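Local coordinates for protein UspA1 (Moraxella catarrhalis, PDB 3NTN) that forms the head and neck of a trimeric autotransporter adhesin of the outer membrane, a surface protein linked to binding of fibronectin and the receptor CEACAM1, at residues 28-40 with 43-55. Numbering follows the deposited sequence.
Sequences GGYNNEATGTDST and GGRKNQATGKGSF
Segments 28-40 and 43-55 are successive coils stacked in parallel register near the N-terminal end of the head: Glu-33 sits over Gln-48 and Ala-34 over Ala-49, the latter pair with CA atoms 4.7 Å apart. Backbone bonds alternate along strands 33-34 and 48-49, Glu-33 N donating to Asn-47 O (2.9 Å, 173° at the hydrogen) and Ala-49 N to Glu-33 O. Asn-32 and Asn-47 lie side by side, pointing the same way, with amide planes 19° apart. With CG beside its own backbone N (chi1 -64°), Asn-32 brings OD1 3.0 Å from Asn-47 N, which lies in the plane of that carbonyl. Its ND2 is shared between Gly-28 O, met on a lone pair at 2.9 Å, and Gly-44 O, approached from above the carbonyl plane. This repetition marks the left-handed parallel beta-roll of YadA-like heads. Type II turns Gly-36 to Ser-39 and Gly-51 to Ser-54 are superposed and joined by Gly-53 N to Thr-37 O (3.0 Å); each closing serine bends its OG back onto the carbonyl that opens its turn, Ser-39 OG lying 2.7 Å from Gly-36 O. Beyond them, Thr-40 CG2 meets the edge of the Phe-55 ring, 3.7 Å from CD1, and that ring packs on Phe-55 of a second subunit. Outside the coil pair, Arg-45 NE forms a salt bridge with Asp-38 of that second subunit, and the equivalent bond joins Asp-38 here to Arg-45 of the third subunit.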
ATOM      1  N   GLY B  28       3.153 -30.332 -14.148  1.00 46.39           N
ATOM      2  CA  GLY B  28       2.864 -30.410 -15.569  1.00 46.62           C
ATOM      3  C   GLY B  28       3.444 -29.207 -16.317  1.00 47.76           C
ATOM      4  O   GLY B  28       4.352 -28.507 -15.815  1.00 46.87           O
ATOM      5  N   GLY B  29       2.935 -28.999 -17.541  1.00 47.63           N
ATOM      6  CA  GLY B  29       3.428 -27.998 -18.453  1.00 48.26           C
ATOM      7  C   GLY B  29       4.612 -28.426 -19.304  1.00 49.19           C
ATOM      8  O   GLY B  29       4.913 -29.603 -19.493  1.00 48.61           O
ATOM      9  N   TYR B  30       5.309 -27.446 -19.822  1.00 49.80           N
ATOM     10  CA  TYR B  30       6.339 -27.737 -20.793  1.00 50.95           C
ATOM     11  C   TYR B  30       7.633 -27.018 -20.445  1.00 52.21           C
ATOM     12  O   TYR B  30       7.621 -25.814 -20.183  1.00 52.92           O
ATOM     13  CB  TYR B  30       5.862 -27.299 -22.172  1.00 50.44           C
ATOM     14  CG  TYR B  30       6.916 -27.433 -23.248  1.00 50.47           C
ATOM     15  CD1 TYR B  30       7.401 -28.697 -23.637  1.00 49.57           C
ATOM     16  CD2 TYR B  30       7.408 -26.309 -23.904  1.00 48.55           C
ATOM     17  CE1 TYR B  30       8.347 -28.806 -24.634  1.00 49.25           C
ATOM     18  CE2 TYR B  30       8.320 -26.411 -24.919  1.00 47.07           C
ATOM     19  CZ  TYR B  30       8.807 -27.658 -25.278  1.00 49.71           C
ATOM     20  OH  TYR B  30       9.763 -27.754 -26.284  1.00 51.55           O
ATOM     21  N   ASN B  31       8.738 -27.746 -20.446  1.00 53.19           N
ATOM     22  CA  ASN B  31      10.023 -27.142 -20.169  1.00 54.98           C
ATOM     23  C   ASN B  31      10.141 -26.459 -18.780  1.00 54.65           C
ATOM     24  O   ASN B  31      10.717 -25.357 -18.626  1.00 54.89           O
ATOM     25  CB  ASN B  31      10.387 -26.162 -21.294  1.00 56.44           C
ATOM     26  CG  ASN B  31      11.871 -26.012 -21.464  1.00 59.76           C
ATOM     27  OD1 ASN B  31      12.637 -26.932 -21.170  1.00 63.41           O
ATOM     28  ND2 ASN B  31      12.294 -24.859 -21.970  1.00 64.21           N
ATOM     29  N   ASN B  32       9.595 -27.127 -17.775  1.00 53.49           N
ATOM     30  CA  ASN B  32       9.731 -26.676 -16.414  1.00 53.16           C
ATOM     31  C   ASN B  32      10.857 -27.419 -15.657  1.00 53.77           C
ATOM     32  O   ASN B  32      10.928 -28.622 -15.660  1.00 54.70           O
ATOM     33  CB  ASN B  32       8.369 -26.770 -15.720  1.00 51.81           C
ATOM     34  CG  ASN B  32       7.303 -25.831 -16.356  1.00 51.41           C
ATOM     35  OD1 ASN B  32       7.574 -24.658 -16.614  1.00 52.60           O
ATOM     36  ND2 ASN B  32       6.088 -26.350 -16.583  1.00 48.85           N
ATOM     37  N   GLU B  33      11.738 -26.681 -15.003  1.00 54.53           N
ATOM     38  CA  GLU B  33      12.855 -27.255 -14.273  1.00 55.80           C
ATOM     39  C   GLU B  33      12.813 -26.873 -12.791  1.00 55.47           C
ATOM     40  O   GLU B  33      13.076 -25.696 -12.437  1.00 56.26           O
ATOM     41  CB  GLU B  33      14.123 -26.662 -14.854  1.00 56.77           C
ATOM     42  CG  GLU B  33      15.243 -27.624 -15.015  1.00 62.93           C
ATOM     43  CD  GLU B  33      16.474 -26.951 -15.630  1.00 71.68           C
ATOM     44  OE1 GLU B  33      17.598 -27.174 -15.100  1.00 73.46           O
ATOM     45  OE2 GLU B  33      16.315 -26.196 -16.633  1.00 74.18           O
ATOM     46  N   ALA B  34      12.534 -27.834 -11.918  1.00 54.87           N
ATOM     47  CA  ALA B  34      12.563 -27.555 -10.465  1.00 54.97           C
ATOM     48  C   ALA B  34      13.785 -28.156  -9.795  1.00 56.31           C
ATOM     49  O   ALA B  34      13.893 -29.352  -9.610  1.00 57.64           O
ATOM     50  CB  ALA B  34      11.244 -27.986  -9.743  1.00 53.27           C
ATOM     51  N   THR B  35      14.710 -27.304  -9.418  1.00 56.24           N
ATOM     52  CA  THR B  35      16.022 -27.763  -9.021  1.00 57.73           C
ATOM     53  C   THR B  35      16.298 -27.706  -7.521  1.00 57.29           C
ATOM     54  O   THR B  35      17.158 -28.440  -7.015  1.00 58.86           O
ATOM     55  CB  THR B  35      17.048 -27.003  -9.839  1.00 58.67           C
ATOM     56  OG1 THR B  35      17.391 -27.821 -10.967  1.00 60.08           O
ATOM     57  CG2 THR B  35      18.255 -26.634  -9.015  1.00 61.63           C
ATOM     58  N   GLY B  36      15.541 -26.882  -6.802  1.00 54.84           N
ATOM     59  CA  GLY B  36      15.787 -26.725  -5.385  1.00 54.41           C
ATOM     60  C   GLY B  36      15.143 -27.804  -4.542  1.00 53.61           C
ATOM     61  O   GLY B  36      14.136 -28.408  -4.914  1.00 52.69           O
ATOM     62  N   THR B  37      15.725 -28.047  -3.383  1.00 53.93           N
ATOM     63  CA  THR B  37      15.099 -28.903  -2.409  1.00 54.32           C
ATOM     64  C   THR B  37      13.692 -28.369  -2.058  1.00 53.65           C
ATOM     65  O   THR B  37      13.518 -27.178  -1.800  1.00 53.63           O
ATOM     66  CB  THR B  37      16.018 -29.032  -1.200  1.00 55.98           C
ATOM     67  OG1 THR B  37      17.274 -29.579  -1.638  1.00 56.18           O
ATOM     68  CG2 THR B  37      15.418 -29.937  -0.118  1.00 54.17           C
ATOM     69  N   ASP B  38      12.670 -29.221  -2.125  1.00 53.33           N
ATOM     70  CA  ASP B  38      11.309 -28.778  -1.803  1.00 52.77           C
ATOM     71  C   ASP B  38      10.770 -27.711  -2.777  1.00 51.22           C
ATOM     72  O   ASP B  38       9.862 -26.909  -2.400  1.00 50.92           O
ATOM     73  CB  ASP B  38      11.224 -28.206  -0.356  1.00 53.31           C
ATOM     74  CG  ASP B  38      11.785 -29.151   0.700  1.00 57.32           C
ATOM     75  OD1 ASP B  38      11.682 -30.360   0.501  1.00 59.87           O
ATOM     76  OD2 ASP B  38      12.312 -28.679   1.742  1.00 62.31           O
ATOM     77  N   SER B  39      11.332 -27.618  -3.987  1.00 50.37           N
ATOM     78  CA  SER B  39      10.841 -26.611  -4.947  1.00 48.89           C
ATOM     79  C   SER B  39       9.547 -27.108  -5.654  1.00 47.85           C
ATOM     80  O   SER B  39       9.202 -28.308  -5.640  1.00 46.92           O
ATOM     81  CB  SER B  39      11.914 -26.180  -5.941  1.00 49.22           C
ATOM     82  OG  SER B  39      12.359 -27.297  -6.675  1.00 50.51           O
ATOM     83  N   THR B  40       8.808 -26.175  -6.219  1.00 46.05           N
ATOM     84  CA  THR B  40       7.522 -26.533  -6.804  1.00 45.79           C
ATOM     85  C   THR B  40       7.234 -25.701  -8.048  1.00 45.45           C
ATOM     86  O   THR B  40       7.308 -24.477  -8.029  1.00 43.68           O
ATOM     87  CB  THR B  40       6.355 -26.311  -5.792  1.00 44.35           C
ATOM     88  OG1 THR B  40       6.531 -27.126  -4.648  1.00 46.65           O
ATOM     89  CG2 THR B  40       5.022 -26.641  -6.406  1.00 44.16           C
ATOM     90  N   GLY B  43       2.935 -25.455 -12.967  1.00 47.28           N
ATOM     91  CA  GLY B  43       2.602 -25.600 -14.387  1.00 48.09           C
ATOM     92  C   GLY B  43       3.009 -24.406 -15.220  1.00 49.43           C
ATOM     93  O   GLY B  43       3.698 -23.489 -14.756  1.00 49.08           O
ATOM     94  N   GLY B  44       2.564 -24.392 -16.464  1.00 50.23           N
ATOM     95  CA  GLY B  44       2.939 -23.361 -17.403  1.00 50.60           C
ATOM     96  C   GLY B  44       4.155 -23.842 -18.152  1.00 51.45           C
ATOM     97  O   GLY B  44       4.309 -25.034 -18.387  1.00 52.18           O
ATOM     98  N   ARG B  45       5.046 -22.921 -18.487  1.00 52.22           N
ATOM     99  CA  ARG B  45       6.027 -23.133 -19.551  1.00 52.48           C
ATOM    100  C   ARG B  45       7.283 -22.361 -19.235  1.00 52.84           C
ATOM    101  O   ARG B  45       7.211 -21.202 -18.870  1.00 52.05           O
ATOM    102  CB  ARG B  45       5.451 -22.636 -20.888  1.00 52.85           C
ATOM    103  CG  ARG B  45       6.460 -22.743 -22.099  1.00 54.00           C
ATOM    104  CD  ARG B  45       5.786 -22.654 -23.495  1.00 53.74           C
ATOM    105  NE  ARG B  45       5.077 -21.387 -23.724  1.00 55.06           N
ATOM    106  CZ  ARG B  45       5.633 -20.289 -24.243  1.00 58.71           C
ATOM    107  NH1 ARG B  45       6.920 -20.287 -24.568  1.00 57.11           N
ATOM    108  NH2 ARG B  45       4.911 -19.174 -24.429  1.00 59.63           N
ATOM    109  N   LYS B  46       8.434 -23.005 -19.407  1.00 53.79           N
ATOM    110  CA  LYS B  46       9.742 -22.345 -19.299  1.00 55.05           C
ATOM    111  C   LYS B  46      10.045 -21.789 -17.878  1.00 54.30           C
ATOM    112  O   LYS B  46      10.795 -20.835 -17.730  1.00 55.30           O
ATOM    113  CB  LYS B  46       9.810 -21.233 -20.327  1.00 56.87           C
ATOM    114  CG  LYS B  46      11.008 -21.203 -21.166  1.00 60.84           C
ATOM    115  CD  LYS B  46      10.645 -20.398 -22.442  1.00 66.98           C
ATOM    116  CE  LYS B  46      11.130 -18.943 -22.458  1.00 69.75           C
ATOM    117  NZ  LYS B  46      10.138 -18.035 -23.178  1.00 72.26           N
ATOM    118  N   ASN B  47       9.452 -22.386 -16.847  1.00 52.48           N
ATOM    119  CA  ASN B  47       9.713 -21.991 -15.454  1.00 51.83           C
ATOM    120  C   ASN B  47      10.954 -22.673 -14.858  1.00 52.06           C
ATOM    121  O   ASN B  47      11.273 -23.827 -15.178  1.00 51.50           O
ATOM    122  CB  ASN B  47       8.521 -22.282 -14.546  1.00 49.85           C
ATOM    123  CG  ASN B  47       7.267 -21.515 -14.950  1.00 50.27           C
ATOM    124  OD1 ASN B  47       7.246 -20.295 -14.897  1.00 51.72           O
ATOM    125  ND2 ASN B  47       6.221 -22.229 -15.349  1.00 45.99           N
ATOM    126  N   GLN B  48      11.646 -21.927 -14.000  1.00 51.73           N
ATOM    127  CA  GLN B  48      12.685 -22.478 -13.135  1.00 51.96           C
ATOM    128  C   GLN B  48      12.337 -22.241 -11.676  1.00 50.59           C
ATOM    129  O   GLN B  48      11.593 -21.308 -11.342  1.00 48.84           O
ATOM    130  CB  GLN B  48      14.039 -21.865 -13.439  1.00 53.08           C
ATOM    131  CG  GLN B  48      14.495 -22.099 -14.864  1.00 56.81           C
ATOM    132  CD  GLN B  48      15.739 -21.325 -15.167  1.00 63.67           C
ATOM    133  OE1 GLN B  48      16.446 -20.862 -14.249  1.00 65.03           O
ATOM    134  NE2 GLN B  48      16.034 -21.166 -16.460  1.00 64.94           N
ATOM    135  N   ALA B  49      12.812 -23.147 -10.834  1.00 49.86           N
ATOM    136  CA  ALA B  49      12.748 -22.964  -9.425  1.00 49.68           C
ATOM    137  C   ALA B  49      13.994 -23.591  -8.783  1.00 51.12           C
ATOM    138  O   ALA B  49      14.000 -24.728  -8.330  1.00 50.59           O
ATOM    139  CB  ALA B  49      11.434 -23.512  -8.848  1.00 48.67           C
ATOM    140  N   THR B  50      15.070 -22.824  -8.778  1.00 46.89           N
ATOM    141  CA  THR B  50      16.298 -23.262  -8.144  1.00 48.66           C
ATOM    142  C   THR B  50      16.346 -23.046  -6.618  1.00 48.82           C
ATOM    143  O   THR B  50      17.211 -23.608  -5.958  1.00 50.31           O
ATOM    144  CB  THR B  50      17.520 -22.637  -8.788  1.00 50.47           C
ATOM    145  OG1 THR B  50      17.522 -21.229  -8.497  1.00 51.51           O
ATOM    146  CG2 THR B  50      17.538 -22.883 -10.361  1.00 49.89           C
ATOM    147  N   GLY B  51      15.443 -22.275  -6.028  1.00 47.15           N
ATOM    148  CA  GLY B  51      15.572 -22.080  -4.602  1.00 48.17           C
ATOM    149  C   GLY B  51      14.964 -23.140  -3.705  1.00 49.32           C
ATOM    150  O   GLY B  51      13.936 -23.774  -4.074  1.00 48.02           O
ATOM    151  N   LYS B  52      15.546 -23.316  -2.507  1.00 50.03           N
ATOM    152  CA  LYS B  52      14.842 -24.143  -1.495  1.00 51.57           C
ATOM    153  C   LYS B  52      13.420 -23.600  -1.186  1.00 49.50           C
ATOM    154  O   LYS B  52      13.277 -22.423  -0.904  1.00 49.05           O
ATOM    155  CB  LYS B  52      15.652 -24.401  -0.208  1.00 52.96           C
ATOM    156  CG  LYS B  52      17.138 -24.531  -0.424  1.00 58.92           C
ATOM    157  CD  LYS B  52      17.811 -25.287   0.715  1.00 68.04           C
ATOM    158  CE  LYS B  52      19.300 -24.982   0.837  1.00 75.22           C
ATOM    159  NZ  LYS B  52      19.913 -24.354  -0.385  1.00 77.13           N
ATOM    160  N   GLY B  53      12.396 -24.459  -1.319  1.00 48.63           N
ATOM    161  CA  GLY B  53      11.042 -24.170  -0.897  1.00 46.33           C
ATOM    162  C   GLY B  53      10.361 -23.140  -1.790  1.00 45.46           C
ATOM    163  O   GLY B  53       9.368 -22.502  -1.389  1.00 44.26           O
ATOM    164  N   SER B  54      10.882 -22.997  -3.000  1.00 44.08           N
ATOM    165  CA  SER B  54      10.403 -22.033  -3.933  1.00 43.39           C
ATOM    166  C   SER B  54       9.149 -22.489  -4.714  1.00 43.53           C
ATOM    167  O   SER B  54       8.736 -23.641  -4.696  1.00 44.33           O
ATOM    168  CB  SER B  54      11.522 -21.641  -4.919  1.00 44.03           C
ATOM    169  OG  SER B  54      11.909 -22.758  -5.713  1.00 46.51           O
ATOM    170  N   PHE B  55       8.518 -21.551  -5.380  1.00 41.89           N
ATOM    171  CA  PHE B  55       7.292 -21.828  -6.034  1.00 41.76           C
ATOM    172  C   PHE B  55       7.186 -20.917  -7.245  1.00 41.00           C
ATOM    173  O   PHE B  55       7.368 -19.722  -7.123  1.00 41.39           O
ATOM    174  CB  PHE B  55       6.109 -21.610  -5.085  1.00 41.98           C
ATOM    175  CG  PHE B  55       4.779 -21.796  -5.754  1.00 43.20           C
ATOM    176  CD1 PHE B  55       4.224 -23.058  -5.904  1.00 45.26           C
ATOM    177  CD2 PHE B  55       4.104 -20.691  -6.299  1.00 43.84           C
ATOM    178  CE1 PHE B  55       2.931 -23.249  -6.592  1.00 45.16           C
ATOM    179  CE2 PHE B  55       2.849 -20.846  -6.967  1.00 44.88           C
ATOM    180  CZ  PHE B  55       2.263 -22.139  -7.111  1.00 45.99           C
TER
HETATM  181  O   HOH W   1      12.839 -23.865 -17.817  1.00 29.67           O
HETATM  182  O   HOH W   2       7.572 -25.506  -2.999  1.00 18.07           O